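PDB 4I5J: Serine/threonine-protein phosphatase 2A regulatory subunit B'' subunit alpha from Homo sapiens, which serves as a calcium-binding regulatory subunit of protein phosphatase 2A that might modulate the substrate selectivity, catalytic activity and localization of the catalytic enzyme. Local coordinates for residues A[152-157]-A[196-201]. Sequence-based numbering, arbitrary orientation.
Sequences ERIFSG and FRCMDV. With CA (calcium ion), chain B.
R153 reaches across from the last turn of one helix to the backbone carbonyls at the C-terminal end of another, and its guanidinium carries the polar part of the contact. NE donates to C198 O at 2.6 Å in a nearly straight bond (169°) that lies in the guanidinium plane. NH2 reaches R197 O at 3.0 Å in a more bent bond, tilted somewhat from that plane. Two successive carbonyls are thus gripped by one edge of the flat group. NH2 also donates to a water 2.7 Å away, which bridges to D200 O, extending the hold past the end of the helix. Bends at chi2 and chi3 (-68° and -59°) fold the chain round C198 O, with R153 CG 3.2 Å from that oxygen. With R153 replaced by an alanine, the carbonyls of R197 and C198 would probably lose their arginine donors, and the water link to D200 O would be broken.

Van der Waals packing is slighter. V201 CA sits over one guanidinium face, offset toward its rim, and the apolar contact is that of I154 CG1 with C198 SG at 3.8 Å.

The helix end held by R153 runs on into a calcium-binding EF-hand loop. The D200 side chain leaves the backbone away from 152-157, and its OD1 binds the calcium ion at 2.3 Å; D202, D204, V206 and E211 also bind the ion, and D200 OD2 accepts a hydrogen bond from G205 N.

Within the EF-hand pair, the contact therefore joins the end of helix 148-154 to that of helix 189-199, the helix entering the calcium loop. Beyond it, M199 packs on helices 209-226 and 263-271, whereas F155 rests against helix 135-138.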
ATOM      1  N   GLU A 152      -4.537   7.597 -12.554  1.00 35.33           N
ATOM      2  CA  GLU A 152      -5.768   7.133 -13.182  1.00 32.39           C
ATOM      3  C   GLU A 152      -5.963   5.643 -12.917  1.00 34.34           C
ATOM      4  O   GLU A 152      -7.079   5.188 -12.647  1.00 33.12           O
ATOM      5  CB  GLU A 152      -5.736   7.435 -14.690  1.00 40.35           C
ATOM      6  CG  GLU A 152      -6.980   7.041 -15.459  1.00 53.23           C
ATOM      7  CD  GLU A 152      -6.952   7.564 -16.895  1.00 72.04           C
ATOM      8  OE1 GLU A 152      -5.989   8.284 -17.257  1.00 76.40           O
ATOM      9  OE2 GLU A 152      -7.889   7.256 -17.664  1.00 77.08           O
ATOM     10  N   ARG A 153      -4.875   4.880 -12.954  1.00 35.77           N
ATOM     11  CA  ARG A 153      -4.968   3.452 -12.636  1.00 34.17           C
ATOM     12  C   ARG A 153      -5.345   3.211 -11.171  1.00 33.50           C
ATOM     13  O   ARG A 153      -6.140   2.326 -10.855  1.00 34.61           O
ATOM     14  CB  ARG A 153      -3.665   2.739 -13.003  1.00 32.62           C
ATOM     15  CG  ARG A 153      -3.411   2.640 -14.525  1.00 34.39           C
ATOM     16  CD  ARG A 153      -4.422   1.718 -15.179  1.00 35.13           C
ATOM     17  NE  ARG A 153      -4.324   0.386 -14.587  1.00 35.56           N
ATOM     18  CZ  ARG A 153      -5.345  -0.453 -14.453  1.00 33.61           C
ATOM     19  NH1 ARG A 153      -6.548  -0.107 -14.890  1.00 39.79           N
ATOM     20  NH2 ARG A 153      -5.155  -1.639 -13.896  1.00 33.36           N
ATOM     21  N   ILE A 154      -4.769   3.988 -10.271  1.00 31.63           N
ATOM     22  CA  ILE A 154      -5.151   3.895  -8.867  1.00 36.38           C
ATOM     23  C   ILE A 154      -6.653   4.114  -8.703  1.00 38.25           C
ATOM     24  O   ILE A 154      -7.310   3.423  -7.931  1.00 45.66           O
ATOM     25  CB  ILE A 154      -4.385   4.908  -8.037  1.00 38.32           C
ATOM     26  CG1 ILE A 154      -2.932   4.449  -7.854  1.00 29.35           C
ATOM     27  CG2 ILE A 154      -5.072   5.130  -6.696  1.00 36.60           C
ATOM     28  CD1 ILE A 154      -1.975   5.641  -7.614  1.00 34.03           C
ATOM     29  N   PHE A 155      -7.198   5.054  -9.469  1.00 36.07           N
ATOM     30  CA  PHE A 155      -8.611   5.400  -9.360  1.00 43.07           C
ATOM     31  C   PHE A 155      -9.511   4.533 -10.244  1.00 47.25           C
ATOM     32  O   PHE A 155     -10.713   4.786 -10.346  1.00 48.76           O
ATOM     33  CB  PHE A 155      -8.806   6.881  -9.687  1.00 40.05           C
ATOM     34  CG  PHE A 155      -8.549   7.781  -8.521  1.00 34.77           C
ATOM     35  CD1 PHE A 155      -9.601   8.346  -7.829  1.00 32.07           C
ATOM     36  CD2 PHE A 155      -7.257   8.041  -8.096  1.00 32.23           C
ATOM     37  CE1 PHE A 155      -9.379   9.168  -6.743  1.00 32.59           C
ATOM     38  CE2 PHE A 155      -7.029   8.857  -7.001  1.00 31.88           C
ATOM     39  CZ  PHE A 155      -8.091   9.429  -6.330  1.00 34.76           C
ATOM     40  N   SER A 156      -8.923   3.502 -10.850  1.00 37.27           N
ATOM     41  CA  SER A 156      -9.617   2.597 -11.785  1.00 45.98           C
ATOM     42  C   SER A 156     -10.330   1.444 -11.106  1.00 41.93           C
ATOM     43  O   SER A 156     -11.159   0.774 -11.716  1.00 44.34           O
ATOM     44  CB  SER A 156      -8.606   1.964 -12.740  1.00 48.32           C
ATOM     45  OG  SER A 156      -7.757   1.059 -12.027  1.00 48.40           O
ATOM     46  N   GLY A 157      -9.958   1.166  -9.870  1.00 36.27           N
ATOM     47  CA  GLY A 157     -10.476  -0.002  -9.177  1.00 39.31           C
ATOM     48  C   GLY A 157      -9.449  -1.120  -9.126  1.00 41.88           C
ATOM     49  O   GLY A 157      -9.683  -2.163  -8.513  1.00 45.12           O
ATOM     50  N   PHE A 196       2.019  -3.301  -9.267  1.00 33.39           N
ATOM     51  CA  PHE A 196       1.838  -4.259 -10.353  1.00 32.68           C
ATOM     52  C   PHE A 196       0.393  -4.227 -10.839  1.00 31.65           C
ATOM     53  O   PHE A 196       0.151  -4.200 -12.035  1.00 31.00           O
ATOM     54  CB  PHE A 196       2.210  -5.671  -9.927  1.00 31.89           C
ATOM     55  CG  PHE A 196       2.132  -6.666 -11.047  1.00 32.43           C
ATOM     56  CD1 PHE A 196       3.264  -6.974 -11.793  1.00 25.76           C
ATOM     57  CD2 PHE A 196       0.926  -7.280 -11.370  1.00 30.34           C
ATOM     58  CE1 PHE A 196       3.204  -7.880 -12.839  1.00 30.31           C
ATOM     59  CE2 PHE A 196       0.851  -8.181 -12.430  1.00 34.71           C
ATOM     60  CZ  PHE A 196       1.986  -8.487 -13.161  1.00 30.55           C
ATOM     61  N   ARG A 197      -0.572  -4.233  -9.917  1.00 27.10           N
ATOM     62  CA  ARG A 197      -1.978  -4.186 -10.313  1.00 27.72           C
ATOM     63  C   ARG A 197      -2.300  -2.886 -11.053  1.00 33.56           C
ATOM     64  O   ARG A 197      -3.187  -2.846 -11.919  1.00 32.03           O
ATOM     65  CB  ARG A 197      -2.861  -4.253  -9.066  1.00 33.58           C
ATOM     66  CG  ARG A 197      -3.085  -5.636  -8.540  1.00 35.37           C
ATOM     67  CD  ARG A 197      -3.495  -5.604  -7.072  1.00 35.90           C
ATOM     68  NE  ARG A 197      -3.853  -6.947  -6.649  1.00 45.88           N
ATOM     69  CZ  ARG A 197      -5.093  -7.326  -6.372  1.00 54.03           C
ATOM     70  NH1 ARG A 197      -6.092  -6.447  -6.440  1.00 50.04           N
ATOM     71  NH2 ARG A 197      -5.322  -8.578  -5.998  1.00 59.11           N
ATOM     72  N   CYS A 198      -1.618  -1.799 -10.682  1.00 27.48           N
ATOM     73  CA  CYS A 198      -1.854  -0.537 -11.393  1.00 29.44           C
ATOM     74  C   CYS A 198      -1.275  -0.591 -12.807  1.00 32.76           C
ATOM     75  O   CYS A 198      -1.891  -0.097 -13.746  1.00 31.97           O
ATOM     76  CB  CYS A 198      -1.254   0.649 -10.647  1.00 29.58           C
ATOM     77  SG  CYS A 198      -2.092   1.017  -9.121  1.00 30.91           S
ATOM     78  N   MET A 199      -0.097  -1.192 -12.953  1.00 31.42           N
ATOM     79  CA  MET A 199       0.537  -1.308 -14.271  1.00 36.31           C
ATOM     80  C   MET A 199      -0.101  -2.366 -15.155  1.00 34.78           C
ATOM     81  O   MET A 199      -0.048  -2.266 -16.386  1.00 38.74           O
ATOM     82  CB  MET A 199       2.036  -1.574 -14.150  1.00 31.35           C
ATOM     83  CG  MET A 199       2.803  -0.376 -13.588  1.00 35.63           C
ATOM     84  SD  MET A 199       4.590  -0.531 -13.821  1.00 36.74           S
ATOM     85  CE  MET A 199       4.650  -0.395 -15.624  1.00 37.07           C
ATOM     86  N   ASP A 200      -0.713  -3.372 -14.543  1.00 30.59           N
ATOM     87  CA  ASP A 200      -1.368  -4.415 -15.325  1.00 33.31           C
ATOM     88  C   ASP A 200      -2.698  -3.902 -15.863  1.00 34.60           C
ATOM     89  O   ASP A 200      -3.761  -4.318 -15.407  1.00 33.55           O
ATOM     90  CB  ASP A 200      -1.577  -5.675 -14.479  1.00 29.91           C
ATOM     91  CG  ASP A 200      -2.082  -6.850 -15.295  1.00 33.91           C
ATOM     92  OD1 ASP A 200      -2.112  -6.749 -16.532  1.00 34.80           O
ATOM     93  OD2 ASP A 200      -2.454  -7.880 -14.701  1.00 39.61           O
ATOM     94  N   VAL A 201      -2.628  -2.995 -16.834  1.00 35.21           N
ATOM     95  CA  VAL A 201      -3.822  -2.329 -17.341  1.00 35.24           C
ATOM     96  C   VAL A 201      -4.972  -3.281 -17.676  1.00 40.95           C
ATOM     97  O   VAL A 201      -6.098  -3.070 -17.226  1.00 40.46           O
ATOM     98  CB  VAL A 201      -3.505  -1.491 -18.573  1.00 36.63           C
ATOM     99  CG1 VAL A 201      -4.792  -0.862 -19.140  1.00 34.86           C
ATOM    100  CG2 VAL A 201      -2.471  -0.427 -18.241  1.00 39.90           C
TER
HETATM  101 CA    CA B 501      -1.408  -7.057 -18.677  1.00 35.54          CA
HETATM  102  O   HOH W   1      -6.308  -4.088 -14.340  1.00 50.52           O
HETATM  103  O   HOH W   2      -1.154  -7.699 -20.994  1.00 33.70           O